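Local coordinates for DNA damage response protein Rtt109, putative (Neosartorya fumigata, PDB 5ZB9) that probably acetylates a lysine of histone H3, taking the acetyl group from acetyl-CoA, as a fungal Rtt109-family acetyltransferase of the nucleus, at residues A118-L123 with K167-V172; R171-I176 with L319-N324; I176-E181 with I223-D228; N237-H242 with K295-F300. All coordinates share one frame; numbering follows the deposited sequence. Where two conformers were deposited one is given.

Contact 1. Residues A118-L123 with K167-V172; sequences AFLSFL and KWWCRV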
loop_
_atom_site.group_PDB
_atom_site.type_symbol
_atom_site.label_atom_id
_atom_site.label_comp_id
_atom_site.label_asym_id
_atom_site.label_seq_id
_atom_site.Cartn_x
_atom_site.Cartn_y
_atom_site.Cartn_z
ATOM N N ALA A 118 4.019 10.895 3.449
ATOM C CA ALA A 118 3.302 11.488 4.569
ATOM C C ALA A 118 1.981 10.784 4.833
ATOM O O ALA A 118 1.641 10.518 5.981
ATOM C CB ALA A 118 3.067 12.975 4.313
ATOM N N PHE A 119 1.238 10.486 3.772
ATOM C CA PHE A 119 -0.044 9.788 3.897
ATOM C C PHE A 119 0.128 8.382 4.498
ATOM O O PHE A 119 -0.587 8.010 5.429
ATOM C CB PHE A 119 -0.744 9.713 2.533
ATOM C CG PHE A 119 -2.192 9.299 2.604
ATOM C CD1 PHE A 119 -3.042 9.845 3.555
ATOM C CD2 PHE A 119 -2.707 8.375 1.703
ATOM C CE1 PHE A 119 -4.382 9.463 3.614
ATOM C CE2 PHE A 119 -4.037 7.988 1.755
ATOM C CZ PHE A 119 -4.876 8.531 2.712
ATOM N N LEU A 120 1.079 7.611 3.977
ATOM C CA LEU A 120 1.374 6.287 4.528
ATOM C C LEU A 120 1.852 6.374 5.980
ATOM O O LEU A 120 1.371 5.634 6.837
ATOM C CB LEU A 120 2.417 5.573 3.672
ATOM C CG LEU A 120 1.946 5.140 2.278
ATOM C CD1 LEU A 120 3.068 4.509 1.476
ATOM C CD2 LEU A 120 0.782 4.167 2.400
ATOM N N SER A 121 2.789 7.280 6.248
ATOM C CA SER A 121 3.248 7.545 7.611
ATOM C C SER A 121 2.077 7.808 8.545
ATOM O O SER A 121 1.988 7.243 9.635
ATOM C CB SER A 121 4.192 8.749 7.643
ATOM O OG SER A 121 5.505 8.353 7.982
ATOM N N PHE A 122 1.178 8.674 8.093
ATOM C CA PHE A 122 -0.014 9.026 8.846
ATOM C C PHE A 122 -0.857 7.803 9.174
ATOM O O PHE A 122 -1.267 7.621 10.319
ATOM C CB PHE A 122 -0.838 10.044 8.059
ATOM C CG PHE A 122 -2.174 10.337 8.663
ATOM C CD1 PHE A 122 -2.280 11.141 9.787
ATOM C CD2 PHE A 122 -3.327 9.826 8.103
ATOM C CE1 PHE A 122 -3.509 11.418 10.344
ATOM C CE2 PHE A 122 -4.557 10.104 8.659
ATOM C CZ PHE A 122 -4.644 10.902 9.781
ATOM N N LEU A 123 -1.107 6.956 8.176
ATOM C CA LEU A 123 -1.965 5.793 8.379
ATOM C C LEU A 123 -1.293 4.763 9.287
ATOM O O LEU A 123 -1.968 4.051 10.028
ATOM C CB LEU A 123 -2.347 5.163 7.035
ATOM C CG LEU A 123 -3.144 6.069 6.084
ATOM C CD1 LEU A 123 -3.291 5.443 4.700
ATOM C CD2 LEU A 123 -4.515 6.430 6.667
ATOM N N LYS A 167 11.777 1.770 -8.159
ATOM C CA LYS A 167 12.719 2.595 -7.405
ATOM C C LYS A 167 11.999 3.717 -6.676
ATOM O O LYS A 167 12.355 4.061 -5.546
ATOM C CB LYS A 167 13.799 3.181 -8.310
ATOM C CG LYS A 167 14.753 2.144 -8.849
ATOM C CD LYS A 167 15.774 2.757 -9.796
ATOM C CE LYS A 167 16.486 1.659 -10.583
ATOM N NZ LYS A 167 17.574 2.168 -11.469
ATOM N N TRP A 168 10.976 4.276 -7.320
ATOM C CA TRP A 168 10.224 5.391 -6.743
ATOM C C TRP A 168 9.527 4.964 -5.451
ATOM O O TRP A 168 9.645 5.624 -4.419
ATOM C CB TRP A 168 9.204 5.923 -7.758
ATOM C CG TRP A 168 8.504 7.195 -7.357
ATOM C CD1 TRP A 168 8.960 8.476 -7.520
ATOM C CD2 TRP A 168 7.209 7.310 -6.739
ATOM N NE1 TRP A 168 8.033 9.374 -7.039
ATOM C CE2 TRP A 168 6.952 8.685 -6.557
ATOM C CE3 TRP A 168 6.249 6.385 -6.326
ATOM C CZ2 TRP A 168 5.777 9.152 -5.985
ATOM C CZ3 TRP A 168 5.074 6.852 -5.753
ATOM C CH2 TRP A 168 4.848 8.223 -5.590
ATOM N N TRP A 169 8.819 3.844 -5.511
ATOM C CA TRP A 169 8.082 3.349 -4.359
ATOM C C TRP A 169 9.006 2.959 -3.213
ATOM O O TRP A 169 8.658 3.132 -2.052
ATOM C CB TRP A 169 7.198 2.163 -4.755
ATOM C CG TRP A 169 5.874 2.596 -5.311
ATOM C CD1 TRP A 169 5.407 2.394 -6.577
ATOM C CD2 TRP A 169 4.857 3.329 -4.618
ATOM N NE1 TRP A 169 4.157 2.940 -6.708
ATOM C CE2 TRP A 169 3.795 3.516 -5.519
ATOM C CE3 TRP A 169 4.741 3.836 -3.319
ATOM C CZ2 TRP A 169 2.627 4.186 -5.161
ATOM C CZ3 TRP A 169 3.590 4.497 -2.967
ATOM C CH2 TRP A 169 2.548 4.673 -3.883
ATOM N N CYS A 170 10.187 2.444 -3.529
ATOM C CA CYS A 170 11.156 2.168 -2.470
ATOM C C CYS A 170 11.600 3.465 -1.786
ATOM O O CYS A 170 11.787 3.481 -0.569
ATOM C CB CYS A 170 12.359 1.404 -3.020
ATOM S SG CYS A 170 11.941 -0.278 -3.549
ATOM N N ARG A 171 11.732 4.556 -2.548
ATOM C CA ARG A 171 12.126 5.840 -1.977
ATOM C C ARG A 171 11.002 6.425 -1.125
ATOM O O ARG A 171 11.247 7.180 -0.196
ATOM C CB ARG A 171 12.536 6.822 -3.080
ATOM C CG ARG A 171 13.891 6.518 -3.725
ATOM C CD ARG A 171 14.312 7.630 -4.683
ATOM N NE ARG A 171 13.389 7.750 -5.808
ATOM C CZ ARG A 171 13.620 7.266 -7.025
ATOM N NH1 ARG A 171 12.713 7.415 -7.977
ATOM N NH2 ARG A 171 14.761 6.639 -7.286
ATOM N N VAL A 172 9.764 6.067 -1.441
ATOM C CA VAL A 172 8.625 6.479 -0.625
ATOM C C VAL A 172 8.671 5.771 0.727
ATOM O O VAL A 172 8.452 6.370 1.784
ATOM C CB VAL A 172 7.283 6.152 -1.315
ATOM C CG1 VAL A 172 6.127 6.282 -0.336
ATOM C CG2 VAL A 172 7.072 7.035 -2.543
#
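Within 118-123, Leu120 CD1 alone meets both Val172 and Trp169, joining helix 111-127 to helix 162-177 in the Rtt109 acetyltransferase domain. Its tighter contact is with Val172 CG1, 4.0 Å away, the two side chains crossing at about a right angle. With CG1 anti to its own backbone N (chi1 167°), Val172 holds this methyl forward to Leu120. The looser contact is Leu120 CD1 to Trp169 CZ3, 4.5 Å, an oblique approach to the indole. Trp168 CZ3 lies over the centre of one face of that ring, 3.5 Å above its plane, and Val91 of strand 86-96 touches both Leu120 and Trp169. In contrast to this buried trio, Trp168 is partly exposed and Arg171 exposed; both bind CoA in another structure of this protein, though none is bound here. Trp169 also packs near Ala94, a third residue of that site. No hydrogen bond joins the two segments, so the cofactor-binding helix meets its neighbour here through hydrocarbon alone.

Contact 2. Residues R171-I176 with L319-N324; sequences RVIDPI and LWLVIN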
loop_
_atom_site.group_PDB
_atom_site.type_symbol
_atom_site.label_atom_id
_atom_site.label_comp_id
_atom_site.label_asym_id
_atom_site.label_seq_id
_atom_site.Cartn_x
_atom_site.Cartn_y
_atom_site.Cartn_z
ATOM N N ARG A 171 11.732 4.556 -2.548
ATOM C CA ARG A 171 12.126 5.840 -1.977
ATOM C C ARG A 171 11.002 6.425 -1.125
ATOM O O ARG A 171 11.247 7.180 -0.196
ATOM C CB ARG A 171 12.536 6.822 -3.080
ATOM C CG ARG A 171 13.891 6.518 -3.725
ATOM C CD ARG A 171 14.312 7.630 -4.683
ATOM N NE ARG A 171 13.389 7.750 -5.808
ATOM C CZ ARG A 171 13.620 7.266 -7.025
ATOM N NH1 ARG A 171 12.713 7.415 -7.977
ATOM N NH2 ARG A 171 14.761 6.639 -7.286
ATOM N N VAL A 172 9.764 6.067 -1.441
ATOM C CA VAL A 172 8.625 6.479 -0.625
ATOM C C VAL A 172 8.671 5.771 0.727
ATOM O O VAL A 172 8.452 6.370 1.784
ATOM C CB VAL A 172 7.283 6.152 -1.315
ATOM C CG1 VAL A 172 6.127 6.282 -0.336
ATOM C CG2 VAL A 172 7.072 7.035 -2.543
ATOM N N ILE A 173 8.962 4.478 0.667
ATOM C CA ILE A 173 8.985 3.607 1.833
ATOM C C ILE A 173 10.211 3.841 2.735
ATOM O O ILE A 173 10.107 3.765 3.959
ATOM C CB ILE A 173 8.918 2.126 1.359
ATOM C CG1 ILE A 173 7.501 1.823 0.871
ATOM C CG2 ILE A 173 9.347 1.140 2.447
ATOM C CD1 ILE A 173 6.438 2.189 1.870
ATOM N N ASP A 174 11.357 4.153 2.130
ATOM C CA ASP A 174 12.627 4.230 2.868
ATOM C C ASP A 174 12.579 5.100 4.141
ATOM O O ASP A 174 13.012 4.646 5.196
ATOM C CB ASP A 174 13.750 4.720 1.941
ATOM C CG ASP A 174 15.140 4.380 2.466
ATOM O OD1 ASP A 174 15.342 3.251 2.955
ATOM O OD2 ASP A 174 16.039 5.238 2.387
ATOM N N PRO A 175 12.043 6.339 4.064
ATOM C CA PRO A 175 12.034 7.143 5.296
ATOM C C PRO A 175 11.080 6.613 6.364
ATOM O O PRO A 175 11.317 6.825 7.556
ATOM C CB PRO A 175 11.580 8.525 4.813
ATOM C CG PRO A 175 11.850 8.533 3.360
ATOM C CD PRO A 175 11.590 7.132 2.909
ATOM N N ILE A 176 10.012 5.941 5.952
ATOM C CA ILE A 176 9.128 5.316 6.925
ATOM C C ILE A 176 9.887 4.212 7.631
ATOM O O ILE A 176 9.896 4.135 8.861
ATOM C CB ILE A 176 7.875 4.725 6.281
ATOM C CG1 ILE A 176 7.169 5.775 5.436
ATOM C CG2 ILE A 176 6.943 4.179 7.347
ATOM C CD1 ILE A 176 5.863 5.298 4.855
ATOM N N LEU A 319 6.424 -5.208 -2.738
ATOM C CA LEU A 319 7.072 -4.610 -1.586
ATOM C C LEU A 319 6.305 -4.863 -0.282
ATOM O O LEU A 319 5.087 -4.687 -0.218
ATOM C CB LEU A 319 7.232 -3.117 -1.829
ATOM C CG LEU A 319 8.079 -2.341 -0.839
ATOM C CD1 LEU A 319 9.492 -2.851 -0.936
ATOM C CD2 LEU A 319 8.052 -0.883 -1.193
ATOM N N TRP A 320 7.024 -5.294 0.750
ATOM C CA TRP A 320 6.442 -5.439 2.075
ATOM C C TRP A 320 7.337 -4.742 3.083
ATOM O O TRP A 320 8.507 -5.093 3.234
ATOM C CB TRP A 320 6.260 -6.915 2.459
ATOM C CG TRP A 320 5.561 -7.712 1.411
ATOM C CD1 TRP A 320 4.211 -7.867 1.258
ATOM C CD2 TRP A 320 6.172 -8.451 0.348
ATOM N NE1 TRP A 320 3.949 -8.662 0.172
ATOM C CE2 TRP A 320 5.133 -9.034 -0.405
ATOM C CE3 TRP A 320 7.497 -8.678 -0.038
ATOM C CZ2 TRP A 320 5.377 -9.827 -1.528
ATOM C CZ3 TRP A 320 7.740 -9.473 -1.151
ATOM C CH2 TRP A 320 6.683 -10.037 -1.882
ATOM N N LEU A 321 6.795 -3.731 3.747
ATOM C CA LEU A 321 7.476 -3.130 4.872
ATOM C C LEU A 321 6.883 -3.727 6.135
ATOM O O LEU A 321 5.703 -3.520 6.429
ATOM C CB LEU A 321 7.327 -1.609 4.861
ATOM C CG LEU A 321 7.804 -0.911 6.136
ATOM C CD1 LEU A 321 9.316 -1.079 6.319
ATOM C CD2 LEU A 321 7.405 0.553 6.113
ATOM N N VAL A 322 7.679 -4.499 6.866
ATOM C CA VAL A 322 7.155 -5.170 8.056
ATOM C C VAL A 322 7.663 -4.506 9.333
ATOM O O VAL A 322 8.877 -4.466 9.598
ATOM C CB VAL A 322 7.516 -6.671 8.079
ATOM C CG1 VAL A 322 6.933 -7.342 9.314
ATOM C CG2 VAL A 322 7.016 -7.357 6.813
ATOM N N ILE A 323 6.717 -3.987 10.112
ATOM C CA ILE A 323 7.014 -3.246 11.332
ATOM C C ILE A 323 6.675 -4.060 12.581
ATOM O O ILE A 323 5.531 -4.474 12.777
ATOM C CB ILE A 323 6.243 -1.910 11.370
ATOM C CG1 ILE A 323 6.711 -0.999 10.231
ATOM C CG2 ILE A 323 6.400 -1.228 12.731
ATOM C CD1 ILE A 323 5.839 0.217 10.006
ATOM N N ASN A 324 7.673 -4.289 13.426
ATOM C CA ASN A 324 7.447 -5.021 14.668
ATOM C C ASN A 324 7.478 -4.068 15.846
ATOM O O ASN A 324 8.527 -3.523 16.184
ATOM C CB ASN A 324 8.478 -6.137 14.840
ATOM C CG ASN A 324 8.363 -7.198 13.761
ATOM O OD1 ASN A 324 7.394 -7.948 13.724
ATOM N ND2 ASN A 324 9.349 -7.256 12.868
#
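Helix 171-176 and strand 319-324 run almost parallel, their axes 10.2 Å apart and only 8° from alignment, with Ile173 and Leu321 nearest in backbone register. This is helix-on-sheet packing in the acetyltransferase domain: strand 317-324 lies in the mixed sheet between strands 133-140 and 202-208, antiparallel to both, and helix 162-177 covers one face. Leu319 and Leu321 point toward the helix from that face, while Trp320 points away and meets Tyr239 edge-to-face. On the helix, Ile173 and Ile176 supply the matching surface. Ile173 divides its branches between the two leucines. Its CG2, anti to the backbone N, reaches Leu321 CB and Leu321 CD2, both at 4.2 Å, while CG1, on the other branch, goes to Leu319. Ile173 and each leucine lie alongside one another, pointing opposite ways. One turn on, Ile176 CG2 meets Leu321 CD2 at 3.9 Å, so this one leucine methyl touches both isoleucines. All four side chains are buried and no hydrogen bond crosses between the segments. The polar Asp174, pointing away from the strand, hydrogen-bonds to Trp235, beyond both segments. The nearest approach in the whole interface is Ile173 CG1 to Leu319 CD2, 3.4 Å.

Contact 3. Residues I176-E181 with I223-D228; sequences ILREYE and ITARSD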
loop_
_atom_site.group_PDB
_atom_site.type_symbol
_atom_site.label_atom_id
_atom_site.label_comp_id
_atom_site.label_asym_id
_atom_site.label_seq_id
_atom_site.Cartn_x
_atom_site.Cartn_y
_atom_site.Cartn_z
ATOM N N ILE A 176 10.012 5.941 5.952
ATOM C CA ILE A 176 9.128 5.316 6.925
ATOM C C ILE A 176 9.887 4.212 7.631
ATOM O O ILE A 176 9.896 4.135 8.861
ATOM C CB ILE A 176 7.875 4.725 6.281
ATOM C CG1 ILE A 176 7.169 5.775 5.436
ATOM C CG2 ILE A 176 6.943 4.179 7.347
ATOM C CD1 ILE A 176 5.863 5.298 4.855
ATOM N N LEU A 177 10.525 3.369 6.821
ATOM C CA LEU A 177 11.339 2.259 7.294
ATOM C C LEU A 177 12.350 2.721 8.338
ATOM O O LEU A 177 12.513 2.092 9.378
ATOM C CB LEU A 177 12.058 1.597 6.107
ATOM C CG LEU A 177 13.264 0.677 6.361
ATOM C CD1 LEU A 177 12.876 -0.612 7.058
ATOM C CD2 LEU A 177 13.988 0.379 5.056
ATOM N N ARG A 178 13.007 3.842 8.067
ATOM C CA ARG A 178 14.151 4.249 8.864
ATOM C C ARG A 178 13.798 5.094 10.088
ATOM O O ARG A 178 14.683 5.613 10.758
ATOM C CB ARG A 178 15.147 4.986 7.975
ATOM C CG ARG A 178 15.765 4.051 6.965
ATOM C CD ARG A 178 16.846 4.706 6.166
ATOM N NE ARG A 178 17.282 3.837 5.080
ATOM C CZ ARG A 178 18.169 2.863 5.223
ATOM N NH1 ARG A 178 18.717 2.635 6.409
ATOM N NH2 ARG A 178 18.509 2.117 4.177
ATOM N N GLU A 179 12.508 5.220 10.378
ATOM C CA GLU A 179 12.070 5.781 11.647
ATOM C C GLU A 179 12.070 4.696 12.716
ATOM O O GLU A 179 11.895 4.977 13.898
ATOM C CB GLU A 179 10.678 6.402 11.521
ATOM C CG GLU A 179 10.699 7.836 10.999
ATOM C CD GLU A 179 11.555 8.759 11.861
ATOM O OE1 GLU A 179 12.741 8.974 11.513
ATOM O OE2 GLU A 179 11.042 9.267 12.889
ATOM N N TYR A 180 12.272 3.452 12.286
ATOM C CA TYR A 180 12.243 2.298 13.177
ATOM C C TYR A 180 13.624 1.686 13.337
ATOM O O TYR A 180 14.535 1.960 12.553
ATOM C CB TYR A 180 11.268 1.248 12.653
ATOM C CG TYR A 180 9.842 1.740 12.569
ATOM C CD1 TYR A 180 9.342 2.290 11.397
ATOM C CD2 TYR A 180 8.996 1.654 13.665
ATOM C CE1 TYR A 180 8.039 2.742 11.322
ATOM C CE2 TYR A 180 7.699 2.104 13.599
ATOM C CZ TYR A 180 7.222 2.648 12.427
ATOM O OH TYR A 180 5.916 3.098 12.368
ATOM N N GLU A 181 13.776 0.850 14.356
ATOM C CA GLU A 181 15.072 0.254 14.658
ATOM C C GLU A 181 15.439 -0.853 13.675
ATOM O O GLU A 181 14.565 -1.580 13.197
ATOM C CB GLU A 181 15.079 -0.294 16.086
ATOM C CG GLU A 181 15.032 0.786 17.139
ATOM C CD GLU A 181 16.119 1.826 16.943
ATOM O OE1 GLU A 181 17.314 1.472 17.063
ATOM O OE2 GLU A 181 15.778 2.996 16.654
ATOM N N ILE A 223 19.831 4.336 -2.133
ATOM C CA ILE A 223 21.279 4.403 -1.904
ATOM C C ILE A 223 21.630 4.363 -0.410
ATOM O O ILE A 223 22.736 3.971 -0.031
ATOM C CB ILE A 223 21.901 5.670 -2.569
ATOM C CG1 ILE A 223 23.431 5.683 -2.419
ATOM C CG2 ILE A 223 21.278 6.947 -2.022
ATOM C CD1 ILE A 223 24.125 4.415 -2.932
ATOM N N THR A 224 20.675 4.721 0.440
ATOM C CA THR A 224 20.852 4.558 1.880
ATOM C C THR A 224 21.270 3.133 2.286
ATOM O O THR A 224 21.931 2.947 3.306
ATOM C CB THR A 224 19.566 4.921 2.639
ATOM O OG1 THR A 224 18.467 4.175 2.102
ATOM C CG2 THR A 224 19.268 6.399 2.501
ATOM N N ALA A 225 20.898 2.136 1.486
ATOM C CA ALA A 225 21.181 0.740 1.815
ATOM C C ALA A 225 22.666 0.404 1.691
ATOM O O ALA A 225 23.128 -0.614 2.222
ATOM C CB ALA A 225 20.363 -0.196 0.933
ATOM N N ARG A 226 23.407 1.255 0.992
ATOM C CA ARG A 226 24.831 1.030 0.804
ATOM C C ARG A 226 25.581 1.075 2.135
ATOM O O ARG A 226 26.563 0.354 2.334
ATOM C CB ARG A 226 25.415 2.060 -0.166
ATOM C CG ARG A 226 26.764 1.658 -0.753
ATOM C CD ARG A 226 27.285 2.707 -1.716
ATOM N NE ARG A 226 27.184 4.040 -1.130
ATOM C CZ ARG A 226 27.557 5.158 -1.741
ATOM N NH1 ARG A 226 28.071 5.108 -2.967
ATOM N NH2 ARG A 226 27.414 6.324 -1.124
ATOM N N SER A 227 25.096 1.903 3.052
ATOM C CA SER A 227 25.807 2.146 4.300
ATOM C C SER A 227 25.232 1.407 5.516
ATOM O O SER A 227 25.736 1.566 6.628
ATOM C CB SER A 227 25.844 3.650 4.586
ATOM O OG SER A 227 24.540 4.183 4.653
ATOM N N ASP A 228 24.192 0.605 5.318
ATOM C CA ASP A 228 23.705 -0.252 6.395
ATOM C C ASP A 228 24.721 -1.361 6.621
ATOM O O ASP A 228 25.348 -1.825 5.671
ATOM C CB ASP A 228 22.330 -0.839 6.064
ATOM C CG ASP A 228 21.261 0.230 5.890
ATOM O OD1 ASP A 228 21.118 1.097 6.779
ATOM O OD2 ASP A 228 20.565 0.208 4.858
#
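Arg178 crosses from the end of helix 162-177 to Thr224 and Asp228 in the loop 223-228. Its CB points toward that loop, and from CG to NE the chain is extended, carrying the guanidinium outward at full length. NE forms a salt bridge with OD1 of Asp174, in the last turn of the helix just before it, and also lies 3.2 Å from Thr224 OG1. At CZ the group passes Thr224, whose CB lies over one face of the guanidinium. NH1 and NH2 then grip Asp228 in a bidentate, end-on salt bridge, the two planes nearly coplanar at 15°. NH1 donates to Asp228 OD1 at 2.9 Å, and NH2 to Asp228 OD2, also at 2.9 Å and straighter, at 166°; each oxygen uses its syn lone pair. The element tied down here is the link between helix 214-218 and strand 235-236, fastened by Arg178, the first residue to leave helical geometry and the second of the type I turn Leu177-Tyr180. NH2 has a further, weak bond to Thr224 OG1 at 2.9 Å, bent to 123°. That hydroxyl is also hydrogen-bonded to Asp174 OD2.

Contact 4. Residues N237-H242 with K295-F300; sequences NSYPLH and KSLAQF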
loop_
_atom_site.group_PDB
_atom_site.type_symbol
_atom_site.label_atom_id
_atom_site.label_comp_id
_atom_site.label_asym_id
_atom_site.label_seq_id
_atom_site.Cartn_x
_atom_site.Cartn_y
_atom_site.Cartn_z
ATOM N N ASN A 237 16.087 -8.817 -0.271
ATOM C CA ASN A 237 15.467 -9.391 -1.455
ATOM C C ASN A 237 14.817 -10.732 -1.130
ATOM O O ASN A 237 15.321 -11.779 -1.515
ATOM C CB ASN A 237 16.504 -9.548 -2.576
ATOM C CG ASN A 237 15.927 -10.184 -3.840
ATOM O OD1 ASN A 237 16.640 -10.865 -4.577
ATOM N ND2 ASN A 237 14.636 -9.975 -4.087
ATOM N N SER A 238 13.698 -10.701 -0.420
ATOM C CA SER A 238 12.953 -11.927 -0.150
ATOM C C SER A 238 11.526 -11.639 0.302
ATOM O O SER A 238 11.123 -10.487 0.430
ATOM C CB SER A 238 13.677 -12.773 0.905
ATOM O OG SER A 238 13.985 -11.999 2.050
ATOM N N TYR A 239 10.767 -12.704 0.531
ATOM C CA TYR A 239 9.407 -12.608 1.028
ATOM C C TYR A 239 9.366 -13.004 2.505
ATOM O O TYR A 239 9.780 -14.103 2.865
ATOM C CB TYR A 239 8.488 -13.499 0.197
ATOM C CG TYR A 239 7.058 -13.574 0.691
ATOM C CD1 TYR A 239 6.239 -12.456 0.675
ATOM C CD2 TYR A 239 6.521 -14.772 1.138
ATOM C CE1 TYR A 239 4.934 -12.528 1.111
ATOM C CE2 TYR A 239 5.216 -14.852 1.573
ATOM C CZ TYR A 239 4.428 -13.730 1.558
ATOM O OH TYR A 239 3.128 -13.803 1.997
ATOM N N PRO A 240 8.867 -12.104 3.365
ATOM C CA PRO A 240 8.908 -12.287 4.822
ATOM C C PRO A 240 7.886 -13.308 5.308
ATOM O O PRO A 240 7.041 -12.971 6.139
ATOM C CB PRO A 240 8.574 -10.890 5.350
ATOM C CG PRO A 240 7.628 -10.348 4.311
ATOM C CD PRO A 240 8.162 -10.864 2.990
ATOM N N LEU A 241 7.981 -14.531 4.792
ATOM C CA LEU A 241 7.014 -15.602 5.044
ATOM C C LEU A 241 6.694 -15.861 6.519
ATOM O O LEU A 241 5.529 -15.940 6.900
ATOM C CB LEU A 241 7.519 -16.896 4.413
ATOM C CG LEU A 241 6.725 -18.156 4.742
ATOM C CD1 LEU A 241 5.297 -18.072 4.200
ATOM C CD2 LEU A 241 7.451 -19.358 4.192
ATOM N N HIS A 242 7.723 -15.989 7.345
ATOM C CA HIS A 242 7.522 -16.369 8.736
ATOM C C HIS A 242 6.916 -15.266 9.588
ATOM O O HIS A 242 6.380 -15.542 10.658
ATOM C CB HIS A 242 8.843 -16.852 9.334
ATOM C CG HIS A 242 9.325 -18.125 8.713
ATOM N ND1 HIS A 242 10.198 -18.150 7.646
ATOM C CD2 HIS A 242 8.997 -19.414 8.962
ATOM C CE1 HIS A 242 10.414 -19.404 7.287
ATOM N NE2 HIS A 242 9.694 -20.190 8.067
ATOM N N LYS A 295 4.285 -26.288 -7.053
ATOM C CA LYS A 295 4.331 -27.167 -5.881
ATOM C C LYS A 295 4.885 -26.528 -4.610
ATOM O O LYS A 295 4.722 -27.071 -3.520
ATOM C CB LYS A 295 5.153 -28.418 -6.206
ATOM C CG LYS A 295 4.557 -29.278 -7.314
ATOM C CD LYS A 295 3.157 -29.739 -6.937
ATOM C CE LYS A 295 2.533 -30.627 -8.005
ATOM N NZ LYS A 295 1.259 -31.227 -7.496
ATOM N N SER A 296 5.541 -25.384 -4.743
ATOM C CA SER A 296 6.093 -24.698 -3.584
ATOM C C SER A 296 6.038 -23.185 -3.740
ATOM O O SER A 296 5.802 -22.665 -4.840
ATOM C CB SER A 296 7.535 -25.119 -3.359
ATOM O OG SER A 296 8.363 -24.545 -4.354
ATOM N N LEU A 297 6.278 -22.483 -2.636
ATOM C CA LEU A 297 6.324 -21.028 -2.651
ATOM C C LEU A 297 7.475 -20.534 -3.529
ATOM O O LEU A 297 7.314 -19.597 -4.310
ATOM C CB LEU A 297 6.460 -20.492 -1.228
ATOM C CG LEU A 297 6.334 -18.982 -1.057
ATOM C CD1 LEU A 297 5.132 -18.450 -1.834
ATOM C CD2 LEU A 297 6.229 -18.644 0.417
ATOM N N ALA A 298 8.629 -21.180 -3.407
ATOM C CA ALA A 298 9.785 -20.865 -4.245
ATOM C C ALA A 298 9.440 -20.968 -5.726
ATOM O O ALA A 298 9.868 -20.149 -6.540
ATOM C CB ALA A 298 10.948 -21.794 -3.911
ATOM N N GLN A 299 8.654 -21.980 -6.069
ATOM C CA GLN A 299 8.305 -22.237 -7.457
ATOM C C GLN A 299 7.242 -21.246 -7.945
ATOM O O GLN A 299 7.173 -20.927 -9.134
ATOM C CB GLN A 299 7.825 -23.678 -7.611
ATOM C CG GLN A 299 7.939 -24.226 -9.016
ATOM C CD GLN A 299 7.359 -25.634 -9.153
ATOM O OE1 GLN A 299 7.053 -26.304 -8.155
ATOM N NE2 GLN A 299 7.202 -26.083 -10.399
ATOM N N PHE A 300 6.421 -20.757 -7.019
ATOM C CA PHE A 300 5.458 -19.702 -7.328
ATOM C C PHE A 300 6.167 -18.424 -7.800
ATOM O O PHE A 300 5.791 -17.853 -8.822
ATOM C CB PHE A 300 4.569 -19.413 -6.102
ATOM C CG PHE A 300 3.641 -18.234 -6.276
ATOM C CD1 PHE A 300 2.414 -18.384 -6.904
ATOM C CD2 PHE A 300 3.992 -16.977 -5.800
ATOM C CE1 PHE A 300 1.562 -17.303 -7.069
ATOM C CE2 PHE A 300 3.142 -15.893 -5.959
ATOM C CZ PHE A 300 1.926 -16.057 -6.592
#
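Two helix starts face each other at the protein surface: the loop leading into helix 241-244, and the first turn of helix 297-304, each within the acetyltransferase family region but away from the CoA-binding residues. Leu297, the first residue of its helix, carries the contact through one methyl. Its CD2 sits 3.9 Å from Tyr239 CD2 and 3.9 Å from Leu241 CD1, with Leu241 CD2 at 4.0 Å, so both methyls of Leu241 touch it. CG of Leu297 lies anti to the backbone N (chi1 -172°), which extends the side chain toward the opposite loop. It crosses Tyr239 at about a right angle, meeting the ring obliquely, and lies antiparallel alongside Leu241. Between these two partners, Pro240 forms the centre of an inverse gamma turn closed by Leu241 N to Tyr239 O, 2.7 Å, and takes the N-cap position of its helix. The other helix is capped by Ser296, whose OG accepts from Gln299 N at 3.1 Å; Gln299 OE1 separately accepts from Lys295 N, one residue ahead of the cap, at 3.0 Å. Tyr239 OH is hydrogen-bonded to Leu255 O, beyond both segments. The chemistry thus separates: polar bonds shape each helix start from within, while the junction between them is apolar, made by three partly exposed side chains.

Contacts 1 and 2 are buried and wholly apolar; contacts 3 and 4 lie at the surface, and only contact 3 joins its segments by charge. Helix 162-177 serves contacts 1 and 2, meeting helix 111-127 and then the sheet, and the residue just past its end, Arg178, meets the loop after helix 214-218. Ile176 CD1 also packs on Leu120 CB, 3.7 Å away, bringing contacts 1 and 2 together, and Leu321 of contact 2 packs on Leu177 of contact 3. Contact 4 stands apart from the helix and touches contact 2 through the other face of strand 317-324, where Val322 packs on Pro240. Its centre is about 24 Å from those of contacts 1 and 3.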